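Local coordinates for protein GlcNAc Inducible Gene 2, GIG2 (PDB 6AKZ) that binds an iron(III) ion and probably acts as a metal-dependent oxygenase of the DUF1479 family, within the cupin clan, at residues L172-R177 with P398-S403; L386-A391 with R430-E435. All coordinates share one frame; numbering follows the deposited sequence.

Contact 1. Residues L172-R177 with P398-S403; sequences LVYGDR and PADYRS
The guanidinium of R177 carries the outer end of the Y401 ring on one of its faces, with CE1 of Y401 3.4 Å above the guanidinium plane and displaced toward its rim. The two planes are inclined by 42°, so this is a tilted overlap and not a flat stack. The ring of F131 also meets that of Y401, again at a tilt. R177 NE comes within 3.1 Å of Y401 OH, but the angle is poor for a hydrogen bond; the polar end of R177 is held instead through NH1 by N129 OD1. With CG wedged between its backbone N and carbonyl carbon (chi1 58°), R177 sends a straight chain from CG to NE across the tyrosine at about a right angle.

The second aromatic group, Y174, is met at its edge. Its hydroxyl donates a hydrogen bond to D400, with OH 2.6 Å from OD2, and the acceptor lies in the plane of the phenol. OD2 is approached on its anti side, away from the other carboxylate oxygen, and the ring and carboxylate planes are 54° apart. OD1 of D400 takes S251 OG, so each oxygen of the carboxylate has a partner and its rotation is probably restrained.

The closest backbone approach is at G175, its CA 6.2 Å from that of P398. The proline ring packs against the glycine backbone, CG resting 3.8 Å from G175 O. R177 N donates a hydrogen bond to D176 OD1 at 2.8 Å within its own loop, and the D176 side chain is about 9 Å from the bound iron(III) ion. The contact thus sets the one-turn helix 399-402, with P398 at its N-cap position, against the loop joining strand 170-171 to strand 178-181 of the mixed sheet.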
loop_
_atom_site.group_PDB
_atom_site.type_symbol
_atom_site.label_atom_id
_atom_site.label_comp_id
_atom_site.label_asym_id
_atom_site.label_seq_id
_atom_site.Cartn_x
_atom_site.Cartn_y
_atom_site.Cartn_z
ATOM N N LEU A 172 1.015 -5.724 -12.297
ATOM C CA LEU A 172 0.099 -6.881 -12.112
ATOM C C LEU A 172 -1.198 -6.380 -11.477
ATOM O O LEU A 172 -1.231 -5.409 -10.721
ATOM C CB LEU A 172 0.700 -7.920 -11.172
ATOM C CG LEU A 172 2.021 -8.502 -11.644
ATOM C CD1 LEU A 172 2.446 -9.602 -10.722
ATOM C CD2 LEU A 172 2.000 -8.931 -13.108
ATOM N N VAL A 173 -2.259 -7.129 -11.712
ATOM C CA VAL A 173 -3.495 -6.915 -11.038
ATOM C C VAL A 173 -3.605 -7.758 -9.770
ATOM O O VAL A 173 -3.638 -9.037 -9.798
ATOM C CB VAL A 173 -4.708 -7.168 -11.939
ATOM C CG1 VAL A 173 -6.056 -7.111 -11.156
ATOM C CG2 VAL A 173 -4.716 -6.201 -13.138
ATOM N N TYR A 174 -3.759 -7.022 -8.670
ATOM C CA TYR A 174 -4.262 -7.583 -7.420
ATOM C C TYR A 174 -5.753 -7.234 -7.399
ATOM O O TYR A 174 -6.101 -6.075 -7.373
ATOM C CB TYR A 174 -3.513 -7.023 -6.237
ATOM C CG TYR A 174 -4.124 -7.364 -4.924
ATOM C CD1 TYR A 174 -4.034 -8.662 -4.406
ATOM C CD2 TYR A 174 -4.801 -6.411 -4.199
ATOM C CE1 TYR A 174 -4.580 -8.988 -3.160
ATOM C CE2 TYR A 174 -5.370 -6.732 -2.941
ATOM C CZ TYR A 174 -5.257 -8.002 -2.434
ATOM O OH TYR A 174 -5.824 -8.300 -1.215
ATOM N N GLY A 175 -6.616 -8.260 -7.396
ATOM C CA GLY A 175 -8.074 -8.004 -7.386
ATOM C C GLY A 175 -8.497 -7.352 -6.106
ATOM O O GLY A 175 -8.172 -7.819 -5.009
ATOM N N ASP A 176 -9.217 -6.249 -6.217
ATOM C CA ASP A 176 -9.744 -5.574 -5.059
ATOM C C ASP A 176 -11.148 -5.102 -5.343
ATOM O O ASP A 176 -11.643 -5.163 -6.493
ATOM C CB ASP A 176 -8.821 -4.424 -4.633
ATOM C CG ASP A 176 -8.765 -4.204 -3.114
ATOM O OD1 ASP A 176 -9.647 -4.617 -2.397
ATOM O OD2 ASP A 176 -7.821 -3.556 -2.623
ATOM N N ARG A 177 -11.760 -4.581 -4.291
ATOM C CA ARG A 177 -13.183 -4.360 -4.339
ATOM C C ARG A 177 -13.499 -2.920 -4.504
ATOM O O ARG A 177 -12.669 -2.142 -4.925
ATOM C CB ARG A 177 -13.804 -4.979 -3.148
ATOM C CG ARG A 177 -13.306 -4.502 -1.888
ATOM C CD ARG A 177 -13.799 -5.441 -0.829
ATOM N NE ARG A 177 -13.307 -4.983 0.470
ATOM C CZ ARG A 177 -13.857 -5.357 1.640
ATOM N NH1 ARG A 177 -14.908 -6.196 1.691
ATOM N NH2 ARG A 177 -13.370 -4.876 2.758
ATOM N N PRO A 398 -10.735 -13.392 -5.441
ATOM C CA PRO A 398 -9.340 -13.715 -5.203
ATOM C C PRO A 398 -9.213 -14.245 -3.800
ATOM O O PRO A 398 -10.123 -14.091 -2.948
ATOM C CB PRO A 398 -8.614 -12.369 -5.366
ATOM C CG PRO A 398 -9.635 -11.309 -5.304
ATOM C CD PRO A 398 -10.947 -11.941 -5.723
ATOM N N ALA A 399 -8.106 -14.898 -3.561
ATOM C CA ALA A 399 -7.892 -15.688 -2.367
ATOM C C ALA A 399 -8.114 -15.008 -1.068
ATOM O O ALA A 399 -8.520 -15.653 -0.103
ATOM C CB ALA A 399 -6.455 -16.216 -2.373
ATOM N N ASP A 400 -7.736 -13.732 -0.965
ATOM C CA ASP A 400 -7.894 -13.028 0.312
ATOM C C ASP A 400 -9.360 -12.872 0.684
ATOM O O ASP A 400 -9.655 -12.731 1.869
ATOM C CB ASP A 400 -7.256 -11.623 0.316
ATOM C CG ASP A 400 -5.732 -11.654 0.129
ATOM O OD1 ASP A 400 -5.133 -12.701 0.392
ATOM O OD2 ASP A 400 -5.087 -10.627 -0.201
ATOM N N TYR A 401 -10.269 -12.890 -0.285
ATOM C CA TYR A 401 -11.686 -12.820 0.024
ATOM C C TYR A 401 -12.355 -14.195 -0.045
ATOM O O TYR A 401 -13.194 -14.529 0.776
ATOM C CB TYR A 401 -12.359 -11.812 -0.900
ATOM C CG TYR A 401 -11.963 -10.423 -0.444
ATOM C CD1 TYR A 401 -12.668 -9.776 0.599
ATOM C CD2 TYR A 401 -10.824 -9.802 -0.956
ATOM C CE1 TYR A 401 -12.257 -8.517 1.061
ATOM C CE2 TYR A 401 -10.438 -8.527 -0.517
ATOM C CZ TYR A 401 -11.130 -7.919 0.486
ATOM O OH TYR A 401 -10.721 -6.686 0.895
ATOM N N ARG A 402 -11.980 -14.963 -1.048
ATOM C CA ARG A 402 -12.526 -16.295 -1.268
ATOM C C ARG A 402 -12.377 -17.138 0.009
ATOM O O ARG A 402 -13.274 -17.910 0.354
ATOM C CB ARG A 402 -11.777 -16.920 -2.435
ATOM C CG ARG A 402 -12.165 -18.345 -2.771
ATOM C CD ARG A 402 -13.383 -18.360 -3.607
ATOM N NE ARG A 402 -13.666 -19.719 -4.046
ATOM C CZ ARG A 402 -14.805 -20.097 -4.632
ATOM N NH1 ARG A 402 -15.792 -19.234 -4.873
ATOM N NH2 ARG A 402 -14.964 -21.377 -4.997
ATOM N N SER A 403 -11.256 -16.972 0.719
ATOM C CA SER A 403 -10.982 -17.761 1.931
ATOM C C SER A 403 -11.894 -17.433 3.101
ATOM O O SER A 403 -11.875 -18.136 4.106
ATOM C CB SER A 403 -9.510 -17.590 2.364
ATOM O OG SER A 403 -9.282 -16.273 2.860
#

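Contact 2. Residues L386-A391 with R430-E435; sequences LDTRDA and RSMGLE
R389 reaches from helix 382-394 to G433, the glycine of a Schellman motif that ends helix 426-431. Its NH1 donates a hydrogen bond to G433 O at 2.8 Å, with an N-H...O angle of 150°. The donor lies in the carbonyl plane, while the oxygen sits 16° out of the guanidinium plane and near its edge. CB, CG and CD of the same arginine also run alongside this oxygen, CD at 3.2 Å. The side chain leaves the helix with CG anti to the backbone N and stays straight from CG to NE; the turn at chi4 (100°) then brings NH1 to the carbonyl.

Beside the polar grip lie two apolar contacts. L434 brings CD2 to 4.1 Å from R389 CG, and T388 turns CG2 toward M432, meeting its CE at 3.8 Å. The methionine chain is folded at chi2 and chi3, which curls its methyl back to the threonine, and the two side chains cross at about a right angle.

The backbones are close at this point, with the CA atoms of R389 and G433 4.8 Å apart. G433 has a positive phi, as expected at this position of a Schellman motif, and it is this residue that lies closest against the arginine's turn of helix.

Farther out, T388 OG1 is bonded to V173 O, and S431 OG to Q171 O, so both segments are tied to the same neighbouring strand-loop region. L458 of helix 445-460 packs on R389, F392 of helix 382-394 packs on M432, and L393 packs on L434. At the seam itself, the CG2 methyl of T388 packs 3.5 Å from M432 O.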
loop_
_atom_site.group_PDB
_atom_site.type_symbol
_atom_site.label_atom_id
_atom_site.label_comp_id
_atom_site.label_asym_id
_atom_site.label_seq_id
_atom_site.Cartn_x
_atom_site.Cartn_y
_atom_site.Cartn_z
ATOM N N LEU A 386 -0.736 -15.864 -10.015
ATOM C CA LEU A 386 -1.411 -17.175 -10.184
ATOM C C LEU A 386 -2.819 -17.121 -9.649
ATOM O O LEU A 386 -3.706 -17.751 -10.229
ATOM C CB LEU A 386 -0.626 -18.305 -9.487
ATOM C CG LEU A 386 0.768 -18.592 -10.083
ATOM C CD1 LEU A 386 1.449 -19.753 -9.388
ATOM C CD2 LEU A 386 0.712 -18.875 -11.568
ATOM N N ASP A 387 -3.035 -16.427 -8.530
ATOM C CA ASP A 387 -4.366 -16.291 -7.995
ATOM C C ASP A 387 -5.287 -15.475 -8.871
ATOM O O ASP A 387 -6.464 -15.856 -9.082
ATOM C CB ASP A 387 -4.307 -15.785 -6.575
ATOM C CG ASP A 387 -5.637 -15.868 -5.899
ATOM O OD1 ASP A 387 -6.248 -16.978 -5.844
ATOM O OD2 ASP A 387 -6.114 -14.825 -5.484
ATOM N N THR A 388 -4.771 -14.395 -9.410
ATOM C CA THR A 388 -5.526 -13.559 -10.329
ATOM C C THR A 388 -5.960 -14.324 -11.575
ATOM O O THR A 388 -7.065 -14.239 -12.011
ATOM C CB THR A 388 -4.697 -12.307 -10.696
ATOM O OG1 THR A 388 -4.690 -11.472 -9.567
ATOM C CG2 THR A 388 -5.256 -11.580 -11.809
ATOM N N ARG A 389 -5.042 -15.106 -12.130
ATOM C CA ARG A 389 -5.342 -15.900 -13.318
ATOM C C ARG A 389 -6.411 -16.951 -13.016
ATOM O O ARG A 389 -7.343 -17.147 -13.796
ATOM C CB ARG A 389 -4.075 -16.575 -13.848
ATOM C CG ARG A 389 -4.336 -17.691 -14.846
ATOM C CD ARG A 389 -3.113 -18.576 -15.018
ATOM N NE ARG A 389 -3.320 -19.604 -16.034
ATOM C CZ ARG A 389 -2.873 -19.522 -17.283
ATOM N NH1 ARG A 389 -2.190 -18.456 -17.676
ATOM N NH2 ARG A 389 -3.109 -20.507 -18.139
ATOM N N ASP A 390 -6.263 -17.621 -11.878
ATOM C CA ASP A 390 -7.195 -18.652 -11.443
ATOM C C ASP A 390 -8.559 -18.092 -11.076
ATOM O O ASP A 390 -9.587 -18.662 -11.444
ATOM C CB ASP A 390 -6.614 -19.429 -10.258
ATOM C CG ASP A 390 -7.457 -20.630 -9.880
ATOM O OD1 ASP A 390 -7.558 -21.568 -10.699
ATOM O OD2 ASP A 390 -8.018 -20.638 -8.765
ATOM N N ALA A 391 -8.578 -16.978 -10.351
ATOM C CA ALA A 391 -9.874 -16.387 -9.953
ATOM C C ALA A 391 -10.669 -15.818 -11.102
ATOM O O ALA A 391 -11.911 -15.951 -11.135
ATOM C CB ALA A 391 -9.660 -15.329 -8.897
ATOM N N ARG A 430 -1.345 -9.965 -19.865
ATOM C CA ARG A 430 -0.127 -10.315 -19.095
ATOM C C ARG A 430 -0.284 -9.835 -17.671
ATOM O O ARG A 430 0.052 -10.557 -16.783
ATOM C CB ARG A 430 1.097 -9.670 -19.713
ATOM C CG ARG A 430 1.564 -10.434 -20.951
ATOM C CD ARG A 430 2.625 -9.622 -21.657
ATOM N NE ARG A 430 3.083 -10.354 -22.847
ATOM C CZ ARG A 430 3.402 -9.817 -24.032
ATOM N NH1 ARG A 430 3.459 -8.521 -24.234
ATOM N NH2 ARG A 430 3.818 -10.631 -25.009
ATOM N N SER A 431 -0.872 -8.656 -17.484
ATOM C CA SER A 431 -1.193 -8.188 -16.138
ATOM C C SER A 431 -2.112 -9.075 -15.242
ATOM O O SER A 431 -2.061 -9.054 -13.973
ATOM C CB SER A 431 -1.661 -6.712 -16.205
ATOM O OG SER A 431 -0.638 -5.875 -16.686
ATOM N N MET A 432 -2.936 -9.909 -15.904
ATOM C CA MET A 432 -3.913 -10.754 -15.343
ATOM C C MET A 432 -3.431 -12.161 -15.262
ATOM O O MET A 432 -4.168 -13.004 -14.855
ATOM C CB MET A 432 -5.177 -10.764 -16.277
ATOM C CG MET A 432 -5.958 -9.478 -16.342
ATOM S SD MET A 432 -6.709 -9.070 -14.734
ATOM C CE MET A 432 -7.782 -10.419 -14.354
ATOM N N GLY A 433 -2.212 -12.448 -15.685
ATOM C CA GLY A 433 -1.675 -13.785 -15.579
ATOM C C GLY A 433 -2.169 -14.690 -16.707
ATOM O O GLY A 433 -2.147 -15.892 -16.545
ATOM N N LEU A 434 -2.634 -14.123 -17.821
ATOM C CA LEU A 434 -3.326 -14.904 -18.861
ATOM C C LEU A 434 -2.426 -15.095 -20.074
ATOM O O LEU A 434 -2.850 -15.741 -21.031
ATOM C CB LEU A 434 -4.625 -14.192 -19.259
ATOM C CG LEU A 434 -5.683 -14.065 -18.138
ATOM C CD1 LEU A 434 -6.833 -13.131 -18.531
ATOM C CD2 LEU A 434 -6.232 -15.414 -17.718
ATOM N N GLU A 435 -1.214 -14.506 -20.067
ATOM C CA GLU A 435 -0.344 -14.562 -21.213
ATOM C C GLU A 435 1.077 -14.471 -20.693
ATOM O O GLU A 435 1.334 -13.698 -19.759
ATOM C CB GLU A 435 -0.629 -13.357 -22.085
ATOM C CG GLU A 435 0.266 -13.243 -23.299
ATOM C CD GLU A 435 0.040 -14.419 -24.254
ATOM O OE1 GLU A 435 -1.114 -14.583 -24.723
ATOM O OE2 GLU A 435 0.988 -15.206 -24.453
#

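In the fold
Starting from the N terminus, the chain first passes through 172-177, the loop between strands 170-171 and 178-181; 220 residues separate it from 398-403, with which contact 1 closes. Before that closure it has already run through helix 382-394, which opens contact 2; the shorter loop of contact 2 closes at 430-435, past helices 399-402 and 407-412. The segments therefore alternate and the two loops cross. Their centres are 11 Å apart and they touch directly: D387 OD2 accepts from A399 N, and V173 CG2 packs on M432 SD. Contact 1 ties helix 399-402 to the loop before strand 178-181, and contact 2 ties helix 382-394 to the end of helix 426-431.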